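Local coordinates for lipid-transfer protein (PDB 6OK1) that has a thiolase-type fold and is named as a lipid-transfer protein, though its precise role is not established, at residues Asp47-Glu61 against Gly100-Asn112. Numbering follows the deposited sequence. Where two conformers were deposited one is given.
Sequences DVDGLVTFTADTSSE and GIAEVVVCYRAFN. With NA (sodium ion), chain E.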
# COMPACT_ATOMS: atom_id res chain seq x y z
N ASP A 47 -7.97 16.03 16.59
CA ASP A 47 -8.89 16.36 15.51
C ASP A 47 -8.73 15.43 14.30
O ASP A 47 -9.67 15.27 13.52
CB ASP A 47 -8.68 17.81 15.06
CG ASP A 47 -9.02 18.82 16.14
OD1 ASP A 47 -9.97 18.56 16.90
OD2 ASP A 47 -8.34 19.86 16.23
N VAL A 48 -7.56 14.81 14.14
CA VAL A 48 -7.24 14.00 12.95
C VAL A 48 -7.96 12.66 13.00
O VAL A 48 -7.85 11.91 13.98
CB VAL A 48 -5.73 13.78 12.85
CG1 VAL A 48 -5.39 12.90 11.65
CG2 VAL A 48 -5.01 15.11 12.72
N ASP A 49 -8.68 12.32 11.93
CA ASP A 49 -9.32 11.02 11.86
C ASP A 49 -8.92 10.24 10.61
O ASP A 49 -9.48 9.16 10.36
CB ASP A 49 -10.84 11.15 11.96
CG ASP A 49 -11.44 12.11 10.97
OD1 ASP A 49 -10.73 12.60 10.08
OD2 ASP A 49 -12.67 12.37 11.08
N GLY A 50 -7.96 10.74 9.84
CA GLY A 50 -7.48 10.02 8.67
C GLY A 50 -6.00 10.22 8.45
O GLY A 50 -5.45 11.30 8.72
N LEU A 51 -5.35 9.17 7.92
CA LEU A 51 -3.93 9.22 7.57
C LEU A 51 -3.71 8.51 6.24
O LEU A 51 -4.19 7.39 6.06
CB LEU A 51 -3.05 8.56 8.64
CG LEU A 51 -2.88 9.33 9.95
CD1 LEU A 51 -2.07 8.52 10.98
CD2 LEU A 51 -2.24 10.69 9.75
N VAL A 52 -2.96 9.14 5.35
CA VAL A 52 -2.64 8.58 4.04
C VAL A 52 -1.13 8.66 3.82
O VAL A 52 -0.51 9.70 4.08
CB VAL A 52 -3.39 9.31 2.90
CG1 VAL A 52 -3.14 8.61 1.58
CG2 VAL A 52 -4.92 9.36 3.19
N THR A 53 -0.52 7.58 3.34
CA THR A 53 0.90 7.66 2.98
C THR A 53 1.15 6.75 1.78
O THR A 53 0.21 6.29 1.12
CB THR A 53 1.81 7.37 4.19
OG1 THR A 53 3.17 7.59 3.84
CG2 THR A 53 1.66 5.96 4.70
N PHE A 54 2.42 6.54 1.47
CA PHE A 54 2.86 5.70 0.37
C PHE A 54 2.94 4.24 0.82
O PHE A 54 3.22 3.95 1.98
CB PHE A 54 4.26 6.10 -0.11
CG PHE A 54 4.38 7.47 -0.79
CD1 PHE A 54 3.49 8.54 -0.53
CD2 PHE A 54 5.45 7.69 -1.64
CE1 PHE A 54 3.70 9.78 -1.13
CE2 PHE A 54 5.65 8.95 -2.25
CZ PHE A 54 4.77 9.96 -2.01
N THR A 55 2.83 3.32 -0.14
CA THR A 55 2.94 1.90 0.23
C THR A 55 4.27 1.60 0.93
O THR A 55 4.32 0.81 1.88
CB THR A 55 2.77 0.99 -1.00
OG1 THR A 55 3.57 1.49 -2.08
CG2 THR A 55 1.38 1.01 -1.45
N ALA A 56 5.36 2.24 0.48
CA ALA A 56 6.70 1.93 0.97
C ALA A 56 7.06 2.63 2.27
O ALA A 56 8.11 2.31 2.86
CB ALA A 56 7.77 2.30 -0.08
N ASP A 57 6.24 3.57 2.73
CA ASP A 57 6.54 4.28 3.96
C ASP A 57 6.49 3.32 5.14
O ASP A 57 5.52 2.57 5.30
CB ASP A 57 5.57 5.44 4.16
CG ASP A 57 6.14 6.45 5.13
OD1 ASP A 57 6.14 6.14 6.34
OD2 ASP A 57 6.64 7.51 4.71
N THR A 58 7.56 3.31 5.95
CA THR A 58 7.71 2.35 7.04
C THR A 58 7.04 2.82 8.33
O THR A 58 6.96 2.03 9.28
CB THR A 58 9.21 2.09 7.32
OG1 THR A 58 9.82 3.29 7.78
CG2 THR A 58 9.95 1.59 6.05
N SER A 59 6.65 4.08 8.41
CA SER A 59 5.98 4.61 9.60
C SER A 59 4.49 4.45 9.39
O SER A 59 3.81 5.36 8.93
CB SER A 59 6.36 6.07 9.80
OG SER A 59 7.77 6.19 9.90
N SER A 60 3.97 3.28 9.75
CA SER A 60 2.57 3.00 9.50
C SER A 60 1.66 4.00 10.21
O SER A 60 2.01 4.62 11.21
CB SER A 60 2.24 1.57 9.93
OG SER A 60 2.07 1.55 11.33
N GLU A 61 0.42 4.08 9.70
CA GLU A 61 -0.58 4.98 10.25
C GLU A 61 -0.73 4.76 11.75
O GLU A 61 -0.86 5.72 12.51
CB GLU A 61 -1.93 4.77 9.54
CG GLU A 61 -1.85 4.94 8.02
CD GLU A 61 -1.66 3.65 7.27
OE1 GLU A 61 -0.90 2.77 7.76
OE2 GLU A 61 -2.27 3.51 6.19
N GLY A 100 -17.62 12.26 3.44
CA GLY A 100 -17.95 12.25 4.85
C GLY A 100 -17.32 11.14 5.65
O GLY A 100 -17.67 10.95 6.82
N ILE A 101 -16.40 10.39 5.07
CA ILE A 101 -15.73 9.33 5.82
C ILE A 101 -14.82 9.93 6.89
O ILE A 101 -14.71 9.41 8.01
CB ILE A 101 -14.96 8.42 4.85
CG1 ILE A 101 -15.94 7.56 4.04
CG2 ILE A 101 -13.94 7.56 5.59
CD1 ILE A 101 -16.83 6.61 4.90
N ALA A 102 -14.14 11.02 6.55
CA ALA A 102 -13.20 11.65 7.46
C ALA A 102 -13.36 13.16 7.39
O ALA A 102 -13.76 13.71 6.36
CB ALA A 102 -11.75 11.30 7.13
N GLU A 103 -13.04 13.83 8.49
CA GLU A 103 -13.06 15.29 8.55
C GLU A 103 -11.67 15.92 8.45
O GLU A 103 -11.54 17.01 7.90
CB GLU A 103 -13.74 15.73 9.85
CG GLU A 103 -15.26 15.45 9.81
CD GLU A 103 -15.95 15.87 11.07
OE1 GLU A 103 -15.48 15.48 12.16
OE2 GLU A 103 -16.96 16.61 10.97
N VAL A 104 -10.64 15.25 8.95
CA VAL A 104 -9.29 15.83 9.02
C VAL A 104 -8.29 14.75 8.67
O VAL A 104 -8.08 13.82 9.46
CB VAL A 104 -8.98 16.41 10.40
CG1 VAL A 104 -7.62 17.04 10.41
CG2 VAL A 104 -10.04 17.45 10.80
N VAL A 105 -7.67 14.85 7.50
CA VAL A 105 -6.79 13.80 6.98
C VAL A 105 -5.40 14.38 6.85
O VAL A 105 -5.22 15.47 6.29
CB VAL A 105 -7.30 13.25 5.65
CG1 VAL A 105 -6.41 12.07 5.20
CG2 VAL A 105 -8.79 12.81 5.78
N VAL A 106 -4.40 13.66 7.35
CA VAL A 106 -3.01 14.05 7.15
C VAL A 106 -2.34 13.11 6.15
O VAL A 106 -2.38 11.89 6.33
CB VAL A 106 -2.23 14.08 8.47
CG1 VAL A 106 -0.86 14.67 8.26
CG2 VAL A 106 -2.99 14.93 9.51
N CYS A 107 -1.74 13.68 5.11
CA CYS A 107 -0.97 12.95 4.12
C CYS A 107 0.50 13.17 4.43
O CYS A 107 0.91 14.30 4.66
CB CYS A 107 -1.29 13.45 2.71
SG CYS A 107 -3.04 13.58 2.35
N TYR A 108 1.31 12.09 4.44
CA TYR A 108 2.70 12.27 4.85
C TYR A 108 3.64 11.30 4.14
O TYR A 108 3.22 10.27 3.59
CB TYR A 108 2.86 12.10 6.37
CG TYR A 108 2.56 10.70 6.89
CD1 TYR A 108 1.27 10.34 7.24
CD2 TYR A 108 3.56 9.75 7.05
CE1 TYR A 108 0.99 9.06 7.71
CE2 TYR A 108 3.27 8.46 7.51
CZ TYR A 108 2.00 8.15 7.84
OH TYR A 108 1.68 6.90 8.30
N ARG A 109 4.93 11.64 4.16
CA ARG A 109 6.00 10.77 3.72
C ARG A 109 7.24 11.22 4.46
O ARG A 109 7.53 12.42 4.52
CB ARG A 109 6.21 10.86 2.20
CG ARG A 109 7.19 9.86 1.62
CD ARG A 109 6.60 8.47 1.56
NE ARG A 109 7.50 7.53 0.89
CZ ARG A 109 8.38 6.73 1.48
NH1 ARG A 109 8.51 6.69 2.81
NH2 ARG A 109 9.15 5.95 0.72
N ALA A 110 7.97 10.28 5.04
CA ALA A 110 9.23 10.62 5.70
C ALA A 110 10.21 9.47 5.58
O ALA A 110 9.84 8.30 5.70
CB ALA A 110 9.00 10.96 7.18
N PHE A 111 11.48 9.80 5.33
CA PHE A 111 12.47 8.75 5.17
C PHE A 111 13.87 9.30 5.38
O PHE A 111 14.11 10.52 5.35
CB PHE A 111 12.37 8.06 3.80
CG PHE A 111 12.20 8.99 2.62
CD1 PHE A 111 13.05 10.07 2.41
CD2 PHE A 111 11.24 8.71 1.65
CE1 PHE A 111 12.91 10.89 1.28
CE2 PHE A 111 11.11 9.51 0.51
CZ PHE A 111 11.94 10.62 0.33
N ASN A 112 14.81 8.37 5.56
CA ASN A 112 16.23 8.64 5.52
C ASN A 112 16.83 8.00 4.27
O ASN A 112 17.56 7.02 4.34
CB ASN A 112 16.91 8.08 6.76
CG ASN A 112 16.57 8.87 7.99
OD1 ASN A 112 16.57 10.10 7.97
ND2 ASN A 112 16.25 8.16 9.07
NA NA E . -8.18 10.57 15.88
O HOH W 1 -13.71 13.39 13.12
O HOH W 2 10.61 4.09 2.35
O HOH W 3 8.05 7.52 7.73
O HOH W 4 9.62 5.46 5.13
O HOH W 5 -10.61 11.05 15.86
O HOH W 6 -8.90 10.71 18.03
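Val48 lays CG1 and CG2 against CG2 of Val106, while its carbonyl O binds the sodium ion together with the carbonyls of Ile70 and Glu72. Asp49 then holds the backbone amides of Glu103 and Val104 with its carboxylate: OD2 takes Glu103 N on its syn lone pair at 3.0 Å, and OD1 takes Val104 N at 2.9 Å. CG standing between the backbone N and carbonyl carbon (chi1 53°) turns both oxygens to those amides. From Gly50 to Val52 the strands pair in parallel register, with Val106 N on Gly50 O, Val52 N on Val106 O and Tyr108 N on Val52 O. Leu51 CD2 packs on Val106 CB at 3.6 Å. Thr53 sets CB over one face of the Tyr108 ring and gives its hydroxyl to Tyr108 O (OG1 to O 2.7 Å). Arg109 CD lies over one face of the Phe54 ring, 3.6 Å from its centroid, a CH-pi contact. Asp57 OD2 accepts from Arg109 NH1 in a salt bridge (2.8 Å) and from Ala110 N; its OD1 closes an Asx turn on Ser59 N. Ser59 O receives Tyr108 OH in the ring plane at 2.7 Å. In the thiolase-type sheet, strand 50-54 lies between strands 75-79 and 104-112; strand 219-228 flanks the latter, helix 86-98 covers Val52, Val105 and Cys107, and helix 26-40 meets Val48 and Ser59.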